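Local coordinates for protein catalase (Bacillus pumilus, PDB 4QOL) that breaks down hydrogen peroxide to water and oxygen at a heme, and also shows peroxidase-like reactivity toward phenolic substrates, at residues A[456-465]-A[474-485]. Sequence-based numbering, arbitrary orientation.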
# COMPACT_ATOMS: atom_id res chain seq x y z
N LYS A 456 -9.86 -40.36 10.17
CA LYS A 456 -10.38 -40.64 11.52
C LYS A 456 -9.64 -41.82 12.15
O LYS A 456 -9.24 -41.76 13.32
CB LYS A 456 -11.87 -40.96 11.41
CG LYS A 456 -12.58 -41.08 12.74
CD LYS A 456 -14.00 -41.67 12.52
CE LYS A 456 -14.84 -40.81 11.65
NZ LYS A 456 -16.20 -41.38 11.52
N LEU A 457 -9.42 -42.87 11.37
CA LEU A 457 -8.61 -44.03 11.83
C LEU A 457 -7.19 -43.59 12.19
O LEU A 457 -6.65 -44.01 13.19
CB LEU A 457 -8.57 -45.14 10.77
CG LEU A 457 -7.87 -46.44 11.05
CD1 LEU A 457 -8.46 -47.05 12.33
CD2 LEU A 457 -7.99 -47.41 9.87
N LEU A 458 -6.56 -42.79 11.32
CA LEU A 458 -5.17 -42.40 11.58
C LEU A 458 -5.11 -41.56 12.85
O LEU A 458 -4.24 -41.72 13.65
CB LEU A 458 -4.61 -41.66 10.32
CG LEU A 458 -3.13 -41.24 10.45
CD1 LEU A 458 -2.17 -42.43 10.72
CD2 LEU A 458 -2.68 -40.49 9.19
N ALA A 459 -6.11 -40.71 13.09
CA ALA A 459 -6.15 -39.95 14.34
C ALA A 459 -6.24 -40.83 15.57
O ALA A 459 -5.46 -40.69 16.53
CB ALA A 459 -7.34 -38.98 14.34
N ILE A 460 -7.14 -41.81 15.50
CA ILE A 460 -7.25 -42.80 16.56
C ILE A 460 -5.94 -43.53 16.84
O ILE A 460 -5.51 -43.68 17.96
CB ILE A 460 -8.37 -43.83 16.22
CG1 ILE A 460 -9.71 -43.16 16.33
CG2 ILE A 460 -8.30 -45.03 17.15
CD1 ILE A 460 -10.78 -43.94 15.63
N CYS A 461 -5.29 -43.97 15.77
CA CYS A 461 -4.01 -44.64 15.89
C CYS A 461 -2.94 -43.77 16.50
O CYS A 461 -2.11 -44.25 17.29
CB CYS A 461 -3.58 -45.18 14.53
SG CYS A 461 -4.70 -46.59 14.05
N ASN A 462 -2.91 -42.48 16.16
CA ASN A 462 -1.92 -41.62 16.80
C ASN A 462 -2.15 -41.51 18.30
O ASN A 462 -1.20 -41.51 19.07
CB ASN A 462 -1.92 -40.20 16.14
CG ASN A 462 -1.34 -40.18 14.73
OD1 ASN A 462 -0.55 -41.00 14.36
ND2 ASN A 462 -1.67 -39.15 13.97
N PHE A 463 -3.40 -41.34 18.71
CA PHE A 463 -3.70 -41.23 20.14
C PHE A 463 -3.53 -42.59 20.85
O PHE A 463 -3.10 -42.62 21.99
CB PHE A 463 -5.12 -40.65 20.34
CG PHE A 463 -5.25 -39.23 19.81
CD1 PHE A 463 -4.42 -38.27 20.27
CD2 PHE A 463 -6.24 -38.87 18.89
CE1 PHE A 463 -4.51 -36.95 19.82
CE2 PHE A 463 -6.38 -37.55 18.41
CZ PHE A 463 -5.49 -36.59 18.89
N TYR A 464 -3.72 -43.69 20.10
CA TYR A 464 -3.46 -45.04 20.64
C TYR A 464 -1.94 -45.18 20.99
O TYR A 464 -1.56 -45.72 22.03
CB TYR A 464 -3.90 -46.10 19.64
CG TYR A 464 -3.96 -47.49 20.25
CD1 TYR A 464 -2.82 -48.26 20.38
CD2 TYR A 464 -5.15 -47.95 20.75
CE1 TYR A 464 -2.86 -49.50 20.97
CE2 TYR A 464 -5.23 -49.20 21.32
CZ TYR A 464 -4.09 -49.95 21.46
OH TYR A 464 -4.23 -51.19 22.04
N ARG A 465 -1.07 -44.68 20.09
CA ARG A 465 0.36 -44.73 20.32
C ARG A 465 0.76 -43.89 21.49
O ARG A 465 1.77 -44.20 22.17
CB ARG A 465 1.14 -44.26 19.10
CG ARG A 465 1.01 -45.20 17.94
CD ARG A 465 1.82 -44.70 16.74
NE ARG A 465 1.36 -45.46 15.58
CZ ARG A 465 0.54 -45.11 14.58
NH1 ARG A 465 0.06 -43.85 14.37
NH2 ARG A 465 0.26 -46.07 13.69
N LEU A 474 -11.32 -43.54 22.46
CA LEU A 474 -11.77 -42.67 21.35
C LEU A 474 -12.38 -43.48 20.23
O LEU A 474 -13.44 -43.11 19.68
CB LEU A 474 -10.54 -41.85 20.84
CG LEU A 474 -10.69 -40.52 20.17
CD1 LEU A 474 -9.69 -40.37 18.99
CD2 LEU A 474 -12.06 -39.95 19.93
N ALA A 475 -11.75 -44.63 19.92
CA ALA A 475 -12.30 -45.55 18.91
C ALA A 475 -13.70 -45.95 19.30
O ALA A 475 -14.61 -45.99 18.45
CB ALA A 475 -11.39 -46.76 18.70
N ASP A 476 -13.87 -46.28 20.57
CA ASP A 476 -15.14 -46.76 21.07
C ASP A 476 -16.20 -45.69 20.90
O ASP A 476 -17.31 -45.94 20.42
CB ASP A 476 -15.02 -47.12 22.56
CG ASP A 476 -14.20 -48.41 22.81
OD1 ASP A 476 -13.83 -49.15 21.85
OD2 ASP A 476 -13.98 -48.73 23.99
N SER A 477 -15.84 -44.47 21.30
CA SER A 477 -16.79 -43.35 21.30
C SER A 477 -17.19 -42.97 19.85
O SER A 477 -18.34 -42.64 19.55
CB SER A 477 -16.16 -42.21 22.11
OG SER A 477 -16.98 -41.06 22.09
N LEU A 478 -16.25 -43.13 18.92
CA LEU A 478 -16.51 -42.96 17.49
C LEU A 478 -17.18 -44.15 16.74
O LEU A 478 -17.48 -44.03 15.54
CB LEU A 478 -15.22 -42.53 16.77
CG LEU A 478 -14.76 -41.11 17.04
CD1 LEU A 478 -13.30 -40.98 16.61
CD2 LEU A 478 -15.65 -40.07 16.34
N GLY A 479 -17.31 -45.32 17.41
CA GLY A 479 -17.82 -46.53 16.77
C GLY A 479 -16.85 -47.11 15.74
O GLY A 479 -17.30 -47.73 14.79
N VAL A 480 -15.54 -46.88 15.90
CA VAL A 480 -14.55 -47.41 14.98
C VAL A 480 -13.86 -48.63 15.53
O VAL A 480 -13.39 -48.68 16.70
CB VAL A 480 -13.44 -46.37 14.66
CG1 VAL A 480 -12.42 -46.97 13.71
CG2 VAL A 480 -14.08 -45.19 14.02
N ASP A 481 -13.86 -49.65 14.68
CA ASP A 481 -13.32 -50.98 15.05
C ASP A 481 -11.86 -50.99 14.74
O ASP A 481 -11.49 -50.94 13.56
CB ASP A 481 -14.05 -52.05 14.24
CG ASP A 481 -13.50 -53.45 14.48
OD1 ASP A 481 -12.56 -53.64 15.26
OD2 ASP A 481 -14.06 -54.38 13.84
N ILE A 482 -11.03 -51.07 15.77
CA ILE A 482 -9.59 -51.06 15.56
C ILE A 482 -8.95 -52.42 15.76
O ILE A 482 -7.70 -52.51 15.83
CB ILE A 482 -8.87 -49.97 16.42
CG1 ILE A 482 -9.18 -49.98 17.94
CG2 ILE A 482 -9.25 -48.61 15.89
CD1 ILE A 482 -8.14 -49.24 18.80
N ARG A 483 -9.75 -53.48 15.91
CA ARG A 483 -9.22 -54.85 16.04
C ARG A 483 -8.15 -55.23 15.01
O ARG A 483 -7.05 -55.67 15.39
CB ARG A 483 -10.35 -55.87 16.01
CG ARG A 483 -11.16 -55.95 17.30
CD ARG A 483 -12.21 -57.02 17.19
NE ARG A 483 -13.21 -56.66 16.17
CZ ARG A 483 -14.15 -57.48 15.72
NH1 ARG A 483 -14.28 -58.69 16.24
NH2 ARG A 483 -15.01 -57.06 14.79
N SER A 484 -8.43 -55.07 13.73
CA SER A 484 -7.43 -55.44 12.74
C SER A 484 -6.11 -54.61 12.77
O SER A 484 -5.03 -55.16 12.54
CB SER A 484 -8.04 -55.47 11.34
OG SER A 484 -7.98 -54.21 10.75
N TYR A 485 -6.16 -53.32 13.10
CA TYR A 485 -4.98 -52.70 13.76
C TYR A 485 -4.84 -53.31 15.18
O TYR A 485 -3.73 -53.56 15.60
CB TYR A 485 -5.05 -51.15 13.78
CG TYR A 485 -3.91 -50.40 14.52
CD1 TYR A 485 -3.98 -50.20 15.91
CD2 TYR A 485 -2.82 -49.82 13.83
CE1 TYR A 485 -2.99 -49.51 16.60
CE2 TYR A 485 -1.82 -49.14 14.52
CZ TYR A 485 -1.91 -48.99 15.90
OH TYR A 485 -0.94 -48.31 16.61
O HOH W 1 -17.53 -41.61 13.87
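I460 reaches into a pocket formed by L474, A475, L478, V480 and I482, a worked example of how one branched aliphatic residue can fill the groove between two near-antiparallel helices. Its CB points toward the partner segment, and its two branches divide the work. CG2 touches both A475 CB and I482 CG2, while CG1, beside the backbone N (chi1 -70°), carries CD1 out to 3.7 Å from V480 CB. With only a CB at this position, as in alanine, L474, A475, L478, V480 and I482 would probably face a gap where both branches had been. F463 extends this core: its CD2 meets L474 CD1 at 3.8 Å, and its ring also packs against helices 161-169 and 175-181, tying the C-terminal helices to the rest of the subunit.

Helix 468-478 ends in a Schellman motif at G479, where V480 N bonds back to A475 O and positive phi suits glycine. The chain then runs back along helix 453-466, and here the packing opens toward solvent. The ring of Y485, the last modelled residue, takes C461 SG over one face, 3.8 Å from its centroid and 11° off the normal. Its edge points at the face of Y464 in a T-shaped pair, planes at 82°, and the R465 guanidinium lies obliquely by CE2. I482 CD1 meets Y464 CD2 and CE2 obliquely.

At the other end K456 lays CD against V480 CG2, while its NZ forms a salt bridge with E453 and donates to a water (2.7 Å) that in turn donates to L478 O. Direct contact between the segments is thus mostly apolar and aromatic, so the hairpin and its C-terminal tail probably stay closed chiefly by burying aliphatic and aromatic surface.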